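Local coordinates for Zn-dependent hydrolase, glyoxylase (Echinicola vietnamensis, PDB 6T5K), which probably hydrolyses beta-lactam antibiotics, carbapenems among them, as a zinc-dependent metallo-beta-lactamase of class B, at residues G58-V61 with E66-V69; N77-L82 with L109-A114; F155-G160 with T211-L216; E200-T205 with H233-L238. One frame throughout, in Å; residues are numbered along the deposited sequence.

Contact 1 of 4, residues G58-V61 with E66-V69; sequences GMIV and EAVV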
loop_
_atom_site.group_PDB
_atom_site.type_symbol
_atom_site.label_atom_id
_atom_site.label_comp_id
_atom_site.label_asym_id
_atom_site.label_seq_id
_atom_site.Cartn_x
_atom_site.Cartn_y
_atom_site.Cartn_z
ATOM N N GLY A 58 1.119 -2.830 4.169
ATOM C CA GLY A 58 1.620 -2.530 2.848
ATOM C C GLY A 58 1.726 -3.816 2.052
ATOM O O GLY A 58 1.356 -4.897 2.520
ATOM N N MET A 59 2.246 -3.683 0.845
ATOM C CA MET A 59 2.338 -4.814 -0.069
ATOM C C MET A 59 3.775 -4.907 -0.565
ATOM O O MET A 59 4.434 -3.889 -0.752
ATOM C CB MET A 59 1.379 -4.648 -1.265
ATOM C CG MET A 59 1.481 -5.797 -2.285
ATOM S SD MET A 59 0.180 -5.754 -3.557
ATOM C CE MET A 59 0.736 -4.398 -4.576
ATOM N N ILE A 60 4.247 -6.126 -0.769
ATOM C CA ILE A 60 5.478 -6.397 -1.494
ATOM C C ILE A 60 5.106 -7.254 -2.688
ATOM O O ILE A 60 4.403 -8.259 -2.536
ATOM C CB ILE A 60 6.513 -7.141 -0.634
ATOM C CG1 ILE A 60 6.582 -6.566 0.768
ATOM C CG2 ILE A 60 7.889 -7.072 -1.316
ATOM C CD1 ILE A 60 7.370 -7.424 1.694
ATOM N N VAL A 61 5.573 -6.869 -3.873
ATOM C CA VAL A 61 5.493 -7.708 -5.056
ATOM C C VAL A 61 6.891 -8.227 -5.322
ATOM O O VAL A 61 7.837 -7.437 -5.342
ATOM C CB VAL A 61 4.959 -6.914 -6.253
ATOM C CG1 VAL A 61 4.824 -7.830 -7.479
ATOM C CG2 VAL A 61 3.644 -6.261 -5.862
ATOM N N GLU A 66 13.403 -9.862 -7.793
ATOM C CA GLU A 66 13.242 -8.427 -7.647
ATOM C C GLU A 66 11.967 -8.137 -6.874
ATOM O O GLU A 66 11.041 -8.945 -6.849
ATOM C CB GLU A 66 13.194 -7.751 -9.029
ATOM C CG GLU A 66 14.451 -8.019 -9.841
ATOM C CD GLU A 66 14.504 -7.323 -11.196
ATOM O OE1 GLU A 66 13.650 -6.455 -11.452
ATOM O OE2 GLU A 66 15.423 -7.647 -11.983
ATOM N N ALA A 67 11.944 -6.982 -6.217
ATOM C CA ALA A 67 10.814 -6.618 -5.383
ATOM C C ALA A 67 10.488 -5.139 -5.507
ATOM O O ALA A 67 11.368 -4.293 -5.709
ATOM C CB ALA A 67 11.122 -6.926 -3.923
ATOM N N VAL A 68 9.192 -4.836 -5.407
ATOM C CA VAL A 68 8.717 -3.467 -5.235
ATOM C C VAL A 68 7.832 -3.412 -4.001
ATOM O O VAL A 68 7.018 -4.305 -3.780
ATOM C CB VAL A 68 7.940 -3.008 -6.478
ATOM C CG1 VAL A 68 7.215 -1.697 -6.195
ATOM C CG2 VAL A 68 8.881 -2.922 -7.694
ATOM N N VAL A 69 8.022 -2.386 -3.178
ATOM C CA VAL A 69 7.283 -2.232 -1.932
ATOM C C VAL A 69 6.278 -1.089 -2.059
ATOM O O VAL A 69 6.609 -0.010 -2.558
ATOM C CB VAL A 69 8.253 -1.986 -0.765
ATOM C CG1 VAL A 69 7.492 -1.763 0.532
ATOM C CG2 VAL A 69 9.241 -3.130 -0.639
#
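V61 and V68 face each other as an antiparallel hydrogen-bonded pair. V61 N reaches V68 O at 2.9 Å. V68 N returns the bond to V61 O, and the same oxygen of V61 lies 3.1 Å from A67 CA in a CH...O contact. Next along comes the non-hydrogen-bonded pair I60 and V69, their CA atoms 4.6 Å apart. V68 O, already bonded to V61 N, is also approached by I60 CA at 3.5 Å.

These are neighbouring strands of a beta hairpin within the larger sheet of the metallo-beta-lactamase fold, in which two sheets pack face to face with helices outside. M59, V61 and V68 point inward: V68 meets L147 and V149, and M59 meets V177 and F179, all on the second sheet. I60 and V69 point the other way, toward helix 76-88.

The side chain of I60 forks at CB. With chi1 at -43°, I60 CG2 lies anti to the backbone N and reaches across the strand gap, 4.2 Å from A67 CB and equally far from V69 CG2. I60 CG2 also passes 3.8 Å from V68 O. The other branch, CG1, leaves beside the backbone N and runs on, extended, until its tip CD1 packs on L82 of helix 76-88.

Contact 2 of 4, residues N77-L82 with L109-A114; sequences NETSEL and LEAFHA. With EDO (1,2-ethanediol), chain D; EDO (1,2-ethanediol), chain F.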
loop_
_atom_site.group_PDB
_atom_site.type_symbol
_atom_site.label_atom_id
_atom_site.label_comp_id
_atom_site.label_asym_id
_atom_site.label_seq_id
_atom_site.Cartn_x
_atom_site.Cartn_y
_atom_site.Cartn_z
ATOM N N ASN A 77 12.541 2.095 12.229
ATOM C CA ASN A 77 12.985 0.808 12.735
ATOM C C ASN A 77 12.271 -0.306 12.014
ATOM O O ASN A 77 12.886 -1.283 11.590
ATOM C CB ASN A 77 12.702 0.711 14.244
ATOM C CG ASN A 77 13.721 1.419 15.086
ATOM O OD1 ASN A 77 14.867 1.609 14.685
ATOM N ND2 ASN A 77 13.306 1.799 16.288
ATOM N N GLU A 78 10.954 -0.199 11.873
ATOM C CA GLU A 78 10.206 -1.270 11.235
ATOM C C GLU A 78 10.511 -1.357 9.749
ATOM O O GLU A 78 10.532 -2.472 9.197
ATOM C CB GLU A 78 8.712 -1.038 11.440
ATOM C CG GLU A 78 8.252 -0.946 12.899
ATOM C CD GLU A 78 6.923 -0.199 13.068
ATOM O OE1 GLU A 78 6.336 -0.297 14.156
ATOM O OE2 GLU A 78 6.449 0.459 12.108
ATOM N N THR A 79 10.831 -0.223 9.113
ATOM C CA THR A 79 11.172 -0.254 7.704
ATOM C C THR A 79 12.523 -0.932 7.513
ATOM O O THR A 79 12.717 -1.707 6.572
ATOM C CB THR A 79 11.124 1.160 7.111
ATOM O OG1 THR A 79 9.833 1.732 7.399
ATOM C CG2 THR A 79 11.322 1.151 5.631
ATOM N N SER A 80 13.490 -0.637 8.386
ATOM C CA SER A 80 14.770 -1.341 8.336
ATOM C C SER A 80 14.601 -2.848 8.522
ATOM O O SER A 80 15.278 -3.644 7.859
ATOM C CB SER A 80 15.713 -0.762 9.387
ATOM O OG SER A 80 15.923 0.615 9.100
ATOM N N GLU A 81 13.675 -3.262 9.384
ATOM C CA GLU A 81 13.407 -4.686 9.549
ATOM C C GLU A 81 12.877 -5.298 8.258
ATOM O O GLU A 81 13.284 -6.399 7.857
ATOM C CB GLU A 81 12.393 -4.877 10.674
ATOM C CG GLU A 81 12.582 -6.095 11.488
ATOM C CD GLU A 81 11.593 -6.203 12.627
ATOM O OE1 GLU A 81 11.087 -7.315 12.818
ATOM O OE2 GLU A 81 11.334 -5.202 13.340
ATOM N N LEU A 82 11.955 -4.602 7.601
ATOM C CA LEU A 82 11.465 -5.057 6.311
ATOM C C LEU A 82 12.611 -5.209 5.316
ATOM O O LEU A 82 12.708 -6.215 4.613
ATOM C CB LEU A 82 10.410 -4.068 5.815
ATOM C CG LEU A 82 9.800 -4.265 4.429
ATOM C CD1 LEU A 82 9.157 -5.639 4.278
ATOM C CD2 LEU A 82 8.772 -3.172 4.166
ATOM N N LEU A 109 10.684 6.244 4.673
ATOM C CA LEU A 109 11.329 6.359 3.371
ATOM C C LEU A 109 12.849 6.507 3.466
ATOM O O LEU A 109 13.565 6.085 2.548
ATOM C CB LEU A 109 10.767 7.536 2.596
ATOM C CG LEU A 109 9.419 7.292 1.930
ATOM C CD1 LEU A 109 9.045 8.558 1.199
ATOM C CD2 LEU A 109 9.446 6.112 0.979
ATOM N N GLU A 110 13.369 7.125 4.531
ATOM C CA GLU A 110 14.813 7.343 4.559
ATOM C C GLU A 110 15.579 6.020 4.559
ATOM O O GLU A 110 16.705 5.954 4.044
ATOM C CB GLU A 110 15.226 8.216 5.747
ATOM C CG GLU A 110 16.720 8.171 6.066
ATOM C CD GLU A 110 17.637 8.691 4.939
ATOM O OE1 GLU A 110 17.167 9.361 3.991
ATOM O OE2 GLU A 110 18.856 8.439 5.025
ATOM N N ALA A 111 14.992 4.954 5.112
ATOM C CA ALA A 111 15.639 3.653 5.053
ATOM C C ALA A 111 15.803 3.181 3.611
ATOM O O ALA A 111 16.777 2.507 3.277
ATOM C CB ALA A 111 14.854 2.635 5.878
ATOM N N PHE A 112 14.833 3.488 2.753
ATOM C CA PHE A 112 14.971 3.154 1.343
ATOM C C PHE A 112 15.987 4.065 0.678
ATOM O O PHE A 112 16.864 3.602 -0.065
ATOM C CB PHE A 112 13.614 3.269 0.654
ATOM C CG PHE A 112 12.704 2.119 0.931
ATOM C CD1 PHE A 112 11.898 2.097 2.056
ATOM C CD2 PHE A 112 12.656 1.040 0.069
ATOM C CE1 PHE A 112 11.055 1.031 2.303
ATOM C CE2 PHE A 112 11.823 -0.022 0.323
ATOM C CZ PHE A 112 11.025 -0.019 1.446
ATOM N N HIS A 113 15.904 5.363 0.964
ATOM C CA HIS A 113 16.792 6.311 0.328
ATOM C C HIS A 113 18.237 6.027 0.700
ATOM O O HIS A 113 19.121 6.088 -0.153
ATOM C CB HIS A 113 16.391 7.711 0.744
ATOM C CG HIS A 113 15.033 8.116 0.269
ATOM N ND1 HIS A 113 14.366 9.202 0.781
ATOM C CD2 HIS A 113 14.221 7.584 -0.685
ATOM C CE1 HIS A 113 13.193 9.316 0.177
ATOM N NE2 HIS A 113 13.074 8.338 -0.706
ATOM N N ALA A 114 18.488 5.667 1.950
ATOM C CA ALA A 114 19.848 5.354 2.378
ATOM C C ALA A 114 20.469 4.250 1.529
ATOM O O ALA A 114 21.697 4.209 1.345
ATOM C CB ALA A 114 19.800 4.905 3.830
HETATM C C1 EDO D . 21.344 7.913 0.123
HETATM O O1 EDO D . 22.547 7.141 0.233
HETATM C C2 EDO D . 21.284 8.957 1.240
HETATM O O2 EDO D . 19.927 9.250 1.596
HETATM C C1 EDO F . 13.455 12.473 3.994
HETATM O O1 EDO F . 12.825 13.329 2.996
HETATM C C2 EDO F . 13.781 11.025 3.544
HETATM O O2 EDO F . 15.168 10.746 3.118
#
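T79 on helix 76-88 presses its methyl against A111 and F112 of helix 109-114. L109 points away from this contact and packs on V96. E110 also looks outward, its OE1 accepting a 2.6 Å hydrogen bond from O2 of an ethanediol (chain F) that probably came from the crystallisation liquor. A111 CB takes T79 CG2 at 3.8 Å and S80 OG at 4.0 Å. The chi1 of T79, -54°, sets that methyl anti to the backbone N and turns OG1 back toward its own chain, where it bonds T75 O just ahead of the helix; S80 OG likewise bonds S76 O. No hydrogen bond crosses between 77-82 and 109-114. F112 follows, with CE1 3.3 Å from T79 CG2, a tight approach oblique to the ring. H113 is on the far side, its ND1-H pointing, in the ring plane, to O2 of that ethanediol (2.9 Å, 168°), while NE2 bonds S119 OG.

The axes of 77-82 and 109-114 come within 8.7 Å at 45°, both helices lying on the outside of the larger sheet: F112 rests on V96 of strand 92-98, and L82 covers I32 and H42 of strands 30-34 and 39-48.

Contact 3 of 4, residues F155-G160 with T211-L216; sequences FVHYFG and TAYPNL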
loop_
_atom_site.group_PDB
_atom_site.type_symbol
_atom_site.label_atom_id
_atom_site.label_comp_id
_atom_site.label_asym_id
_atom_site.label_seq_id
_atom_site.Cartn_x
_atom_site.Cartn_y
_atom_site.Cartn_z
ATOM N N PHE A 155 1.599 -1.603 -11.249
ATOM C CA PHE A 155 1.087 -0.335 -11.749
ATOM C C PHE A 155 0.565 0.493 -10.593
ATOM O O PHE A 155 -0.067 -0.029 -9.673
ATOM C CB PHE A 155 -0.019 -0.623 -12.774
ATOM C CG PHE A 155 0.500 -1.402 -13.950
ATOM C CD1 PHE A 155 1.035 -0.747 -15.046
ATOM C CD2 PHE A 155 0.584 -2.785 -13.891
ATOM C CE1 PHE A 155 1.587 -1.454 -16.091
ATOM C CE2 PHE A 155 1.147 -3.497 -14.922
ATOM C CZ PHE A 155 1.622 -2.839 -16.045
ATOM N N VAL A 156 0.849 1.783 -10.628
ATOM C CA VAL A 156 0.373 2.693 -9.605
ATOM C C VAL A 156 -0.544 3.669 -10.311
ATOM O O VAL A 156 -0.195 4.157 -11.392
ATOM C CB VAL A 156 1.536 3.426 -8.904
ATOM C CG1 VAL A 156 1.034 3.972 -7.575
ATOM C CG2 VAL A 156 2.746 2.529 -8.732
ATOM N N HIS A 157 -1.736 3.893 -9.757
ATOM C CA HIS A 157 -2.755 4.619 -10.503
ATOM C C HIS A 157 -3.562 5.507 -9.583
ATOM O O HIS A 157 -3.966 5.069 -8.510
ATOM C CB HIS A 157 -3.671 3.625 -11.215
ATOM C CG HIS A 157 -4.484 4.197 -12.330
ATOM N ND1 HIS A 157 -4.362 3.745 -13.623
ATOM C CD2 HIS A 157 -5.459 5.134 -12.347
ATOM C CE1 HIS A 157 -5.230 4.379 -14.391
ATOM N NE2 HIS A 157 -5.896 5.237 -13.648
ATOM N N TYR A 158 -3.767 6.754 -10.019
ATOM C CA TYR A 158 -4.645 7.698 -9.341
ATOM C C TYR A 158 -6.036 7.656 -9.964
ATOM O O TYR A 158 -6.196 7.888 -11.169
ATOM C CB TYR A 158 -4.064 9.112 -9.438
ATOM C CG TYR A 158 -4.853 10.137 -8.699
ATOM C CD1 TYR A 158 -4.898 10.138 -7.298
ATOM C CD2 TYR A 158 -5.565 11.121 -9.389
ATOM C CE1 TYR A 158 -5.623 11.071 -6.607
ATOM C CE2 TYR A 158 -6.299 12.076 -8.701
ATOM C CZ TYR A 158 -6.314 12.045 -7.316
ATOM O OH TYR A 158 -7.032 12.980 -6.648
ATOM N N PHE A 159 -7.032 7.399 -9.132
ATOM C CA PHE A 159 -8.421 7.363 -9.551
ATOM C C PHE A 159 -9.262 8.454 -8.914
ATOM O O PHE A 159 -10.474 8.505 -9.182
ATOM C CB PHE A 159 -9.025 6.018 -9.174
ATOM C CG PHE A 159 -8.617 4.896 -10.072
ATOM C CD1 PHE A 159 -9.237 4.701 -11.286
ATOM C CD2 PHE A 159 -7.606 4.024 -9.696
ATOM C CE1 PHE A 159 -8.883 3.651 -12.105
ATOM C CE2 PHE A 159 -7.266 2.945 -10.512
ATOM C CZ PHE A 159 -7.882 2.781 -11.721
ATOM N N GLY A 160 -8.669 9.328 -8.107
ATOM C CA GLY A 160 -9.397 10.394 -7.456
ATOM C C GLY A 160 -9.259 10.360 -5.949
ATOM O O GLY A 160 -8.579 9.517 -5.366
ATOM N N THR A 211 -14.734 -0.668 -11.471
ATOM C CA THR A 211 -15.008 -0.741 -12.906
ATOM C C THR A 211 -13.746 -1.028 -13.717
ATOM O O THR A 211 -13.812 -1.651 -14.787
ATOM C CB THR A 211 -15.650 0.576 -13.338
ATOM O OG1 THR A 211 -16.858 0.778 -12.604
ATOM C CG2 THR A 211 -15.994 0.596 -14.781
ATOM N N ALA A 212 -12.597 -0.535 -13.261
ATOM C CA ALA A 212 -11.343 -0.741 -13.978
ATOM C C ALA A 212 -10.806 -2.158 -13.805
ATOM O O ALA A 212 -10.155 -2.682 -14.716
ATOM C CB ALA A 212 -10.272 0.232 -13.467
ATOM N N TYR A 213 -11.017 -2.762 -12.632
ATOM C CA TYR A 213 -10.422 -4.057 -12.281
ATOM C C TYR A 213 -11.504 -5.054 -11.872
ATOM O O TYR A 213 -11.528 -5.551 -10.749
ATOM C CB TYR A 213 -9.399 -3.878 -11.163
ATOM C CG TYR A 213 -8.386 -2.782 -11.395
ATOM C CD1 TYR A 213 -7.547 -2.791 -12.497
ATOM C CD2 TYR A 213 -8.272 -1.744 -10.505
ATOM C CE1 TYR A 213 -6.609 -1.798 -12.707
ATOM C CE2 TYR A 213 -7.342 -0.741 -10.695
ATOM C CZ TYR A 213 -6.514 -0.762 -11.804
ATOM O OH TYR A 213 -5.587 0.245 -11.959
ATOM N N PRO A 214 -12.393 -5.408 -12.791
ATOM C CA PRO A 214 -13.487 -6.319 -12.443
ATOM C C PRO A 214 -13.053 -7.736 -12.149
ATOM O O PRO A 214 -13.828 -8.493 -11.545
ATOM C CB PRO A 214 -14.392 -6.275 -13.681
ATOM C CG PRO A 214 -13.431 -5.885 -14.800
ATOM C CD PRO A 214 -12.485 -4.902 -14.161
ATOM N N ASN A 215 -11.821 -8.100 -12.492
ATOM C CA ASN A 215 -11.360 -9.466 -12.327
ATOM C C ASN A 215 -10.501 -9.661 -11.096
ATOM O O ASN A 215 -9.922 -10.739 -10.931
ATOM C CB ASN A 215 -10.586 -9.914 -13.565
ATOM C CG ASN A 215 -11.382 -9.712 -14.832
ATOM O OD1 ASN A 215 -10.956 -9.007 -15.770
ATOM N ND2 ASN A 215 -12.592 -10.253 -14.838
ATOM N N LEU A 216 -10.418 -8.666 -10.221
ATOM C CA LEU A 216 -9.578 -8.801 -9.043
ATOM C C LEU A 216 -9.947 -10.043 -8.243
ATOM O O LEU A 216 -11.126 -10.336 -8.006
ATOM C CB LEU A 216 -9.702 -7.582 -8.149
ATOM C CG LEU A 216 -8.966 -6.365 -8.682
ATOM C CD1 LEU A 216 -9.398 -5.144 -7.886
ATOM C CD2 LEU A 216 -7.470 -6.564 -8.599
#
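F159 and A212 have the nearest backbones here, yet their CA atoms are 9.7 Å apart, so two stretches of the chain leaving regular structure, one past strand 152-157 and one past helix 201-212, are joined by side chains alone. Y213 is the first residue to abandon helical angles and begins a type I turn that runs to L216.

The aromatic rings of F159 and Y213 do most of the work. Their centroids are 5.7 Å apart and their planes nearly perpendicular (86°), and the rings approach obliquely. The phenol oxygen does reach the rim of F159: Y213 OH lies in the plane of that ring, 3.4 Å from F159 CZ. Behind it Y213 CE2 packs at 3.7 Å on F159 CE2. A212 adds its methyl, A212 CB being 3.9 Å from F159 CZ, and the same methyl sits over the centre of the Y213 ring.

H157, at the end of strand 152-157, lies against F159. Its CG is anti to the backbone N (chi1 -162°), which swings the imidazole over a face of F159, with H157 CD2 3.3 Å above the ring centre. H157 CB is also 4.0 Å from Y213 OH, and ND1 of H157 is held by E144.

The cluster lies along the smaller sheet: H157, F159 and Y213 all touch I169 of strand 169-172, and Y213 stacks on Y171 of the same strand. From helix 201-212, T205 and I209 pack against F159, and K208 bonds its carbonyl oxygen.

Contact 4 of 4, residues E200-T205 with H233-L238; sequences EAWPVT and HYTETL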
loop_
_atom_site.group_PDB
_atom_site.type_symbol
_atom_site.label_atom_id
_atom_site.label_comp_id
_atom_site.label_asym_id
_atom_site.label_seq_id
_atom_site.Cartn_x
_atom_site.Cartn_y
_atom_site.Cartn_z
ATOM N N GLU A 200 -17.149 12.958 -0.296
ATOM C CA GLU A 200 -17.973 13.050 -1.500
ATOM C C GLU A 200 -17.327 12.310 -2.646
ATOM O O GLU A 200 -17.997 11.561 -3.365
ATOM C CB GLU A 200 -18.172 14.512 -1.877
ATOM C CG GLU A 200 -19.060 15.270 -0.910
ATOM C CD GLU A 200 -18.426 15.580 0.423
ATOM O OE1 GLU A 200 -17.233 15.923 0.438
ATOM O OE2 GLU A 200 -19.160 15.518 1.460
ATOM N N ALA A 201 -16.011 12.472 -2.800
ATOM C CA ALA A 201 -15.318 11.827 -3.908
ATOM C C ALA A 201 -15.159 10.340 -3.677
ATOM O O ALA A 201 -15.080 9.580 -4.641
ATOM C CB ALA A 201 -13.933 12.437 -4.091
ATOM N N TRP A 202 -15.024 9.927 -2.417
ATOM C CA TRP A 202 -14.594 8.570 -2.086
ATOM C C TRP A 202 -15.375 7.487 -2.804
ATOM O O TRP A 202 -14.743 6.628 -3.438
ATOM C CB TRP A 202 -14.689 8.404 -0.564
ATOM C CG TRP A 202 -13.825 7.315 0.020
ATOM C CD1 TRP A 202 -13.534 6.076 -0.521
ATOM C CD2 TRP A 202 -13.166 7.352 1.291
ATOM N NE1 TRP A 202 -12.739 5.357 0.342
ATOM C CE2 TRP A 202 -12.477 6.126 1.443
ATOM C CE3 TRP A 202 -13.063 8.314 2.303
ATOM C CZ2 TRP A 202 -11.725 5.838 2.573
ATOM C CZ3 TRP A 202 -12.330 8.007 3.419
ATOM C CH2 TRP A 202 -11.662 6.797 3.537
ATOM N N PRO A 203 -16.711 7.458 -2.767
ATOM C CA PRO A 203 -17.402 6.355 -3.447
ATOM C C PRO A 203 -17.227 6.418 -4.953
ATOM O O PRO A 203 -17.235 5.368 -5.614
ATOM C CB PRO A 203 -18.873 6.531 -3.047
ATOM C CG PRO A 203 -19.024 7.980 -2.685
ATOM C CD PRO A 203 -17.652 8.361 -2.073
ATOM N N VAL A 204 -17.133 7.625 -5.513
ATOM C CA VAL A 204 -16.930 7.776 -6.949
ATOM C C VAL A 204 -15.583 7.189 -7.348
ATOM O O VAL A 204 -15.472 6.456 -8.334
ATOM C CB VAL A 204 -17.037 9.262 -7.342
ATOM C CG1 VAL A 204 -16.735 9.492 -8.829
ATOM C CG2 VAL A 204 -18.420 9.805 -6.994
ATOM N N THR A 205 -14.528 7.547 -6.609
ATOM C CA THR A 205 -13.202 6.984 -6.840
ATOM C C THR A 205 -13.205 5.469 -6.742
ATOM O O THR A 205 -12.646 4.783 -7.604
ATOM C CB THR A 205 -12.267 7.594 -5.805
ATOM O OG1 THR A 205 -12.259 9.014 -6.012
ATOM C CG2 THR A 205 -10.866 7.004 -5.909
ATOM N N HIS A 233 -16.656 -3.192 -2.940
ATOM C CA HIS A 233 -18.085 -2.937 -2.826
ATOM C C HIS A 233 -18.453 -2.471 -1.433
ATOM O O HIS A 233 -19.267 -1.551 -1.280
ATOM C CB HIS A 233 -18.836 -4.192 -3.218
ATOM C CG HIS A 233 -18.549 -4.634 -4.612
ATOM N ND1 HIS A 233 -18.494 -5.960 -4.981
ATOM C CD2 HIS A 233 -18.262 -3.918 -5.724
ATOM C CE1 HIS A 233 -18.225 -6.036 -6.276
ATOM N NE2 HIS A 233 -18.059 -4.810 -6.742
ATOM N N TYR A 234 -17.873 -3.100 -0.413
ATOM C CA TYR A 234 -18.090 -2.669 0.957
ATOM C C TYR A 234 -17.688 -1.212 1.151
ATOM O O TYR A 234 -18.420 -0.431 1.765
ATOM C CB TYR A 234 -17.285 -3.546 1.917
ATOM C CG TYR A 234 -17.465 -3.040 3.321
ATOM C CD1 TYR A 234 -18.649 -3.270 4.000
ATOM C CD2 TYR A 234 -16.477 -2.295 3.947
ATOM C CE1 TYR A 234 -18.841 -2.757 5.271
ATOM C CE2 TYR A 234 -16.667 -1.755 5.196
ATOM C CZ TYR A 234 -17.844 -1.987 5.857
ATOM O OH TYR A 234 -18.029 -1.468 7.122
ATOM N N THR A 235 -16.525 -0.834 0.619
ATOM C CA THR A 235 -16.025 0.518 0.824
ATOM C C THR A 235 -16.895 1.531 0.109
ATOM O O THR A 235 -17.216 2.583 0.666
ATOM C CB THR A 235 -14.588 0.634 0.330
ATOM O OG1 THR A 235 -13.770 -0.259 1.094
ATOM C CG2 THR A 235 -14.073 2.023 0.512
ATOM N N GLU A 236 -17.255 1.247 -1.147
ATOM C CA GLU A 236 -18.143 2.168 -1.842
ATOM C C GLU A 236 -19.451 2.347 -1.067
ATOM O O GLU A 236 -19.938 3.477 -0.892
ATOM C CB GLU A 236 -18.379 1.705 -3.267
ATOM C CG GLU A 236 -19.158 2.740 -4.030
ATOM C CD GLU A 236 -19.557 2.332 -5.438
ATOM O OE1 GLU A 236 -19.024 1.335 -5.944
ATOM O OE2 GLU A 236 -20.429 3.030 -6.030
ATOM N N THR A 237 -20.031 1.240 -0.594
ATOM C CA THR A 237 -21.302 1.313 0.124
ATOM C C THR A 237 -21.171 2.113 1.413
ATOM O O THR A 237 -22.076 2.874 1.795
ATOM C CB THR A 237 -21.773 -0.101 0.451
ATOM O OG1 THR A 237 -21.895 -0.842 -0.770
ATOM C CG2 THR A 237 -23.128 -0.075 1.196
ATOM N N LEU A 238 -20.059 1.927 2.112
ATOM C CA LEU A 238 -19.840 2.613 3.376
ATOM C C LEU A 238 -19.863 4.120 3.212
ATOM O O LEU A 238 -20.323 4.832 4.113
ATOM C CB LEU A 238 -18.491 2.168 3.937
ATOM C CG LEU A 238 -18.037 2.720 5.286
ATOM C CD1 LEU A 238 -18.973 2.268 6.393
ATOM C CD2 LEU A 238 -16.594 2.270 5.524
#
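P203 and E236 bring the two helices very close, their CA atoms only 4.5 Å apart. E236 CG lies 3.6 Å from P203 O and 3.9 Å from P203 CB, so the E236 methylene packs against both a ring carbon of the proline and the P203 backbone carbonyl. The other meeting is W202 with T235, whose side chains cross at about a right angle: T235 CG2 touches W202 NE1 at 3.6 Å, oblique to the indole.

One step further out, each polar end has its own partner. W202 NE1 donates a hydrogen bond to L183 O, and the indole stacks on F239. The chi1 of T235, -62°, turns its methyl toward the tryptophan while OG1 stays beside the backbone N, bonding L231 O and accepting from K185 N. The extended chain of E236 carries OE1 to N207 ND2, one helical turn beyond P203.

W202 also packs on H163, a zinc ligand, their side chains about 4 Å apart, and so belongs to the second shell of the metal site. Between 200-205 and 233-238 themselves no hydrogen bond passes: the chemistry is van der Waals contact of carbon with carbon, oxygen and the indole nitrogen. The grip of these two helices on each other is therefore one of shape, and the indole is probably oriented by its bond to L183 O, its stack on F239 and its packing on H163 and L194.

The contacts form two touching pairs; contact 2 lies across the chain's centre from contacts 3 and 4. Contacts 1 and 2 meet where V69 CG1 lies 4.0 Å from F112 CZ and 4.1 Å from L82 CD2, tying the hairpin to both helices. Contacts 3 and 4 share helix 201-212, and F159 O sits 3.6 Å from T205 CG2. The centres of contacts 2 and 4 are 32 Å apart. One zinc ion is held by H100, H102 and H163 and the other by D104, C182 and H223; the side chain of W202 in contact 4 is about 8 Å from a zinc ion, and that of M59 in contact 1 about 13 Å.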